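Local coordinates for N-terminal acetyltransferase B complex subunit MDM20 (Candida albicans, PDB 5K04), which probably serves as the non-catalytic, auxiliary subunit of the NatB complex, which acetylates the N-termini of proteins, at residues Thr633-Thr646 and Tyr687-Glu701. Numbering follows the deposited sequence.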
loop_
_atom_site.group_PDB
_atom_site.type_symbol
_atom_site.label_atom_id
_atom_site.label_comp_id
_atom_site.label_asym_id
_atom_site.label_seq_id
_atom_site.Cartn_x
_atom_site.Cartn_y
_atom_site.Cartn_z
ATOM N N THR A 633 6.279 20.412 39.555
ATOM C CA THR A 633 6.459 18.984 39.821
ATOM C C THR A 633 5.310 18.427 40.663
ATOM O O THR A 633 4.729 17.377 40.351
ATOM C CB THR A 633 7.801 18.763 40.541
ATOM O OG1 THR A 633 8.872 19.350 39.790
ATOM C CG2 THR A 633 8.080 17.279 40.748
ATOM N N GLN A 634 4.967 19.139 41.741
ATOM C CA GLN A 634 3.977 18.642 42.687
ATOM C C GLN A 634 2.580 18.642 42.080
ATOM O O GLN A 634 1.796 17.718 42.330
ATOM C CB GLN A 634 4.035 19.471 43.970
ATOM C CG GLN A 634 5.228 19.119 44.824
ATOM C CD GLN A 634 5.183 17.650 45.251
ATOM O OE1 GLN A 634 4.163 17.168 45.742
ATOM N NE2 GLN A 634 6.283 16.936 45.047
ATOM N N SER A 635 2.247 19.652 41.268
ATOM C CA SER A 635 0.923 19.666 40.646
ATOM C C SER A 635 0.763 18.495 39.683
ATOM O O SER A 635 -0.183 17.711 39.797
ATOM C CB SER A 635 0.662 20.994 39.935
ATOM O OG SER A 635 1.655 21.248 38.963
ATOM N N LEU A 636 1.692 18.358 38.735
ATOM C CA LEU A 636 1.641 17.227 37.809
ATOM C C LEU A 636 1.673 15.892 38.551
ATOM O O LEU A 636 0.986 14.937 38.162
ATOM C CB LEU A 636 2.800 17.331 36.822
ATOM C CG LEU A 636 2.702 18.596 35.963
ATOM C CD1 LEU A 636 3.947 18.812 35.130
ATOM C CD2 LEU A 636 1.454 18.518 35.087
ATOM N N TYR A 637 2.445 15.811 39.639
ATOM C CA TYR A 637 2.562 14.537 40.336
ATOM C C TYR A 637 1.314 14.218 41.154
ATOM O O TYR A 637 0.945 13.041 41.278
ATOM C CB TYR A 637 3.809 14.533 41.218
ATOM C CG TYR A 637 3.747 13.524 42.332
ATOM C CD1 TYR A 637 3.836 12.167 42.061
ATOM C CD2 TYR A 637 3.574 13.926 43.655
ATOM C CE1 TYR A 637 3.762 11.236 43.065
ATOM C CE2 TYR A 637 3.501 12.989 44.683
ATOM C CZ TYR A 637 3.604 11.646 44.373
ATOM O OH TYR A 637 3.547 10.685 45.345
ATOM N N ASN A 638 0.664 15.248 41.718
ATOM C CA ASN A 638 -0.569 15.034 42.474
ATOM C C ASN A 638 -1.652 14.406 41.599
ATOM O O ASN A 638 -2.401 13.535 42.055
ATOM C CB ASN A 638 -1.078 16.357 43.066
ATOM C CG ASN A 638 -0.411 16.724 44.404
ATOM O OD1 ASN A 638 0.253 15.908 45.049
ATOM N ND2 ASN A 638 -0.605 17.966 44.820
ATOM N N TYR A 639 -1.742 14.829 40.331
ATOM C CA TYR A 639 -2.745 14.248 39.447
ATOM C C TYR A 639 -2.475 12.766 39.203
ATOM O O TYR A 639 -3.411 11.958 39.166
ATOM C CB TYR A 639 -2.804 15.023 38.133
ATOM C CG TYR A 639 -4.004 14.636 37.287
ATOM C CD1 TYR A 639 -3.934 13.586 36.369
ATOM C CD2 TYR A 639 -5.210 15.327 37.399
ATOM C CE1 TYR A 639 -5.036 13.234 35.594
ATOM C CE2 TYR A 639 -6.315 14.985 36.634
ATOM C CZ TYR A 639 -6.229 13.938 35.736
ATOM O OH TYR A 639 -7.327 13.604 34.974
ATOM N N LEU A 640 -1.200 12.387 39.046
ATOM C CA LEU A 640 -0.852 10.967 38.946
ATOM C C LEU A 640 -1.222 10.223 40.227
ATOM O O LEU A 640 -1.747 9.108 40.182
ATOM C CB LEU A 640 0.643 10.804 38.651
ATOM C CG LEU A 640 1.150 11.221 37.260
ATOM C CD1 LEU A 640 2.609 11.667 37.320
ATOM C CD2 LEU A 640 1.016 10.078 36.264
ATOM N N GLN A 641 -0.983 10.850 41.380
ATOM C CA GLN A 641 -1.248 10.196 42.657
ATOM C C GLN A 641 -2.740 9.931 42.851
ATOM O O GLN A 641 -3.130 8.862 43.335
ATOM C CB GLN A 641 -0.685 11.064 43.788
ATOM C CG GLN A 641 -0.899 10.527 45.193
ATOM C CD GLN A 641 0.078 11.126 46.202
ATOM O OE1 GLN A 641 0.672 12.182 45.966
ATOM N NE2 GLN A 641 0.256 10.442 47.326
ATOM N N LYS A 642 -3.590 10.889 42.472
ATOM C CA LYS A 642 -5.021 10.740 42.691
ATOM C C LYS A 642 -5.624 9.662 41.792
ATOM O O LYS A 642 -6.613 9.026 42.172
ATOM C CB LYS A 642 -5.716 12.080 42.450
ATOM C CG LYS A 642 -6.321 12.727 43.684
ATOM C CD LYS A 642 -5.274 13.322 44.640
ATOM C CE LYS A 642 -5.936 13.907 45.898
ATOM N NZ LYS A 642 -4.957 14.351 46.943
ATOM N N ASN A 643 -5.039 9.431 40.610
ATOM C CA ASN A 643 -5.673 8.633 39.571
ATOM C C ASN A 643 -4.979 7.306 39.274
ATOM O O ASN A 643 -5.548 6.484 38.549
ATOM C CB ASN A 643 -5.773 9.463 38.285
ATOM C CG ASN A 643 -6.825 10.579 38.387
ATOM O OD1 ASN A 643 -8.005 10.325 38.648
ATOM N ND2 ASN A 643 -6.384 11.823 38.204
ATOM N N LEU A 644 -3.775 7.073 39.802
ATOM C CA LEU A 644 -3.143 5.751 39.715
ATOM C C LEU A 644 -3.735 4.859 40.810
ATOM O O LEU A 644 -3.109 4.524 41.820
ATOM C CB LEU A 644 -1.632 5.865 39.822
ATOM C CG LEU A 644 -0.914 6.296 38.544
ATOM C CD1 LEU A 644 0.589 6.039 38.651
ATOM C CD2 LEU A 644 -1.506 5.560 37.375
ATOM N N LYS A 645 -5.000 4.514 40.594
ATOM C CA LYS A 645 -5.815 3.724 41.504
ATOM C C LYS A 645 -6.845 2.997 40.657
ATOM O O LYS A 645 -7.419 3.595 39.742
ATOM C CB LYS A 645 -6.538 4.602 42.531
ATOM C CG LYS A 645 -5.665 5.379 43.501
ATOM C CD LYS A 645 -6.542 6.155 44.461
ATOM C CE LYS A 645 -5.720 6.900 45.507
ATOM N NZ LYS A 645 -6.551 7.899 46.275
ATOM N N THR A 646 -7.098 1.721 40.975
ATOM C CA THR A 646 -8.077 0.965 40.193
ATOM C C THR A 646 -9.453 1.616 40.230
ATOM O O THR A 646 -10.176 1.591 39.229
ATOM C CB THR A 646 -8.173 -0.482 40.681
ATOM O OG1 THR A 646 -8.662 -0.503 42.023
ATOM C CG2 THR A 646 -6.814 -1.088 40.645
ATOM N N TYR A 687 8.795 10.710 44.703
ATOM C CA TYR A 687 7.460 10.646 44.112
ATOM C C TYR A 687 7.350 9.551 43.048
ATOM O O TYR A 687 6.268 8.976 42.876
ATOM C CB TYR A 687 7.048 12.021 43.563
ATOM C CG TYR A 687 8.092 12.716 42.721
ATOM C CD1 TYR A 687 8.336 12.308 41.415
ATOM C CD2 TYR A 687 8.823 13.787 43.223
ATOM C CE1 TYR A 687 9.286 12.928 40.637
ATOM C CE2 TYR A 687 9.780 14.422 42.451
ATOM C CZ TYR A 687 10.006 13.986 41.148
ATOM O OH TYR A 687 10.951 14.589 40.347
ATOM N N MET A 688 8.446 9.215 42.352
ATOM C CA MET A 688 8.397 8.070 41.441
ATOM C C MET A 688 8.305 6.751 42.205
ATOM O O MET A 688 7.570 5.840 41.797
ATOM C CB MET A 688 9.615 8.062 40.521
ATOM C CG MET A 688 9.624 9.187 39.504
ATOM S SD MET A 688 8.129 9.298 38.544
ATOM C CE MET A 688 8.301 7.749 37.736
ATOM N N ASN A 689 9.047 6.624 43.313
ATOM C CA ASN A 689 8.931 5.425 44.138
ATOM C C ASN A 689 7.524 5.271 44.693
ATOM O O ASN A 689 7.058 4.148 44.905
ATOM C CB ASN A 689 9.946 5.456 45.271
ATOM C CG ASN A 689 11.356 5.233 44.783
ATOM O OD1 ASN A 689 11.577 4.526 43.797
ATOM N ND2 ASN A 689 12.326 5.847 45.463
ATOM N N GLN A 690 6.822 6.382 44.915
ATOM C CA GLN A 690 5.443 6.288 45.371
ATOM C C GLN A 690 4.517 5.842 44.243
ATOM O O GLN A 690 3.560 5.093 44.481
ATOM C CB GLN A 690 5.002 7.627 45.964
ATOM C CG GLN A 690 3.560 7.673 46.447
ATOM C CD GLN A 690 3.230 6.595 47.458
ATOM O OE1 GLN A 690 4.115 6.041 48.115
ATOM N NE2 GLN A 690 1.942 6.296 47.591
ATOM N N LEU A 691 4.790 6.275 43.005
ATOM C CA LEU A 691 4.012 5.764 41.878
ATOM C C LEU A 691 4.278 4.279 41.665
ATOM O O LEU A 691 3.350 3.510 41.387
ATOM C CB LEU A 691 4.320 6.548 40.603
ATOM C CG LEU A 691 4.095 8.057 40.630
ATOM C CD1 LEU A 691 4.343 8.675 39.242
ATOM C CD2 LEU A 691 2.702 8.368 41.150
ATOM N N VAL A 692 5.543 3.856 41.792
ATOM C CA VAL A 692 5.848 2.427 41.747
ATOM C C VAL A 692 5.065 1.694 42.826
ATOM O O VAL A 692 4.536 0.599 42.598
ATOM C CB VAL A 692 7.367 2.194 41.878
ATOM C CG1 VAL A 692 7.678 0.712 42.097
ATOM C CG2 VAL A 692 8.089 2.706 40.640
ATOM N N ASN A 693 4.944 2.309 44.008
ATOM C CA ASN A 693 4.177 1.698 45.090
ATOM C C ASN A 693 2.691 1.651 44.762
ATOM O O ASN A 693 2.015 0.661 45.063
ATOM C CB ASN A 693 4.401 2.453 46.400
ATOM C CG ASN A 693 5.705 2.065 47.082
ATOM O OD1 ASN A 693 6.209 0.944 46.923
ATOM N ND2 ASN A 693 6.259 3.000 47.853
ATOM N N LEU A 694 2.170 2.720 44.153
ATOM C CA LEU A 694 0.742 2.799 43.869
ATOM C C LEU A 694 0.303 1.755 42.851
ATOM O O LEU A 694 -0.828 1.258 42.927
ATOM C CB LEU A 694 0.388 4.194 43.366
ATOM C CG LEU A 694 0.223 5.289 44.413
ATOM C CD1 LEU A 694 -0.188 6.591 43.753
ATOM C CD2 LEU A 694 -0.815 4.862 45.425
ATOM N N VAL A 695 1.169 1.426 41.884
ATOM C CA VAL A 695 0.804 0.461 40.844
ATOM C C VAL A 695 0.914 -0.979 41.313
ATOM O O VAL A 695 0.356 -1.869 40.663
ATOM C CB VAL A 695 1.660 0.653 39.579
ATOM C CG1 VAL A 695 1.564 2.102 39.066
ATOM C CG2 VAL A 695 3.100 0.255 39.833
ATOM N N LYS A 696 1.588 -1.220 42.445
ATOM C CA LYS A 696 1.779 -2.571 42.976
ATOM C C LYS A 696 0.497 -3.395 43.111
ATOM O O LYS A 696 0.511 -4.572 42.717
ATOM C CB LYS A 696 2.512 -2.477 44.324
ATOM C CG LYS A 696 4.016 -2.657 44.221
ATOM C CD LYS A 696 4.335 -3.926 43.433
ATOM C CE LYS A 696 5.837 -4.155 43.268
ATOM N NZ LYS A 696 6.116 -5.378 42.453
ATOM N N PRO A 697 -0.613 -2.882 43.654
ATOM C CA PRO A 697 -1.793 -3.740 43.851
ATOM C C PRO A 697 -2.701 -3.880 42.636
ATOM O O PRO A 697 -3.733 -4.558 42.741
ATOM C CB PRO A 697 -2.534 -3.039 44.998
ATOM C CG PRO A 697 -2.221 -1.603 44.792
ATOM C CD PRO A 697 -0.803 -1.557 44.283
ATOM N N PHE A 698 -2.351 -3.268 41.498
ATOM C CA PHE A 698 -3.231 -3.287 40.329
ATOM C C PHE A 698 -3.564 -4.714 39.912
ATOM O O PHE A 698 -4.726 -5.042 39.641
ATOM C CB PHE A 698 -2.581 -2.540 39.155
ATOM C CG PHE A 698 -2.625 -1.037 39.279
ATOM C CD1 PHE A 698 -3.183 -0.424 40.390
ATOM C CD2 PHE A 698 -2.110 -0.239 38.282
ATOM C CE1 PHE A 698 -3.227 0.955 40.486
ATOM C CE2 PHE A 698 -2.150 1.132 38.372
ATOM C CZ PHE A 698 -2.710 1.726 39.472
ATOM N N GLY A 699 -2.542 -5.570 39.830
ATOM C CA GLY A 699 -2.766 -6.929 39.361
ATOM C C GLY A 699 -3.742 -7.678 40.244
ATOM O O GLY A 699 -4.702 -8.278 39.756
ATOM N N LYS A 700 -3.525 -7.620 41.563
ATOM C CA LYS A 700 -4.488 -8.205 42.491
ATOM C C LYS A 700 -5.866 -7.573 42.329
ATOM O O LYS A 700 -6.884 -8.276 42.281
ATOM C CB LYS A 700 -3.992 -8.043 43.928
ATOM C CG LYS A 700 -5.002 -8.462 44.974
ATOM C CD LYS A 700 -4.441 -8.304 46.378
ATOM C CE LYS A 700 -5.336 -8.983 47.416
ATOM N NZ LYS A 700 -4.816 -8.830 48.816
ATOM N N GLU A 701 -5.916 -6.243 42.223
ATOM C CA GLU A 701 -7.205 -5.559 42.238
ATOM C C GLU A 701 -7.995 -5.819 40.956
ATOM O O GLU A 701 -9.226 -5.945 41.009
ATOM C CB GLU A 701 -6.989 -4.061 42.507
ATOM C CG GLU A 701 -6.625 -3.790 43.993
ATOM C CD GLU A 701 -6.062 -2.393 44.268
ATOM O OE1 GLU A 701 -5.846 -1.618 43.320
ATOM O OE2 GLU A 701 -5.825 -2.064 45.450
HETATM O O HOH W 1 -3.131 2.398 43.878
HETATM O O HOH W 2 -5.537 0.806 43.404
#
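Tyr637 lies against Tyr687 and Leu691 where helix 633-643 runs nearly parallel to helix 687-695, their axes 10.3 Å apart at closest approach and their N-to-C directions 14° apart. The backbones draw closer along the pair, CA to CA from 7.3 Å at Tyr637 and Tyr687 to 6.4 Å at Leu644 and Leu694. CB of Tyr687 sits over the centre of the Tyr637 ring, a CH-pi contact of 3.4 Å from CB to the ring centroid. With chi1 at 47°, the Tyr687 ring swings back along the helix to meet CG2 of Thr633, and the two tyrosine planes are inclined at 46°. Gln690 brings CG to the edge of the Tyr637 ring, beside its hydroxyl. One turn beyond Tyr687, the branches of Leu691 divide the work: CD1 meets CD1 of Leu640, while CD2 fits between CE1 of Tyr637 (3.6 Å) and CD1 of Leu644. Leu644 is the centre of an inverse gamma turn, and the edge of Phe698 points at its carbonyl carbon, CZ to C 3.6 Å. A water donates to O of Leu644 and to O of Leu694 (2.7 Å), bridging the two backbones where the first helix has just ended. Helix 661-682 backs this layer through Phe672 against Leu644 and Ile673 against Val695 and Phe698, while Ile623 and Leu620 of helix 608-625 meet Tyr687 and Met688, so the parallel pair packs on two further helices in this all-helical subunit.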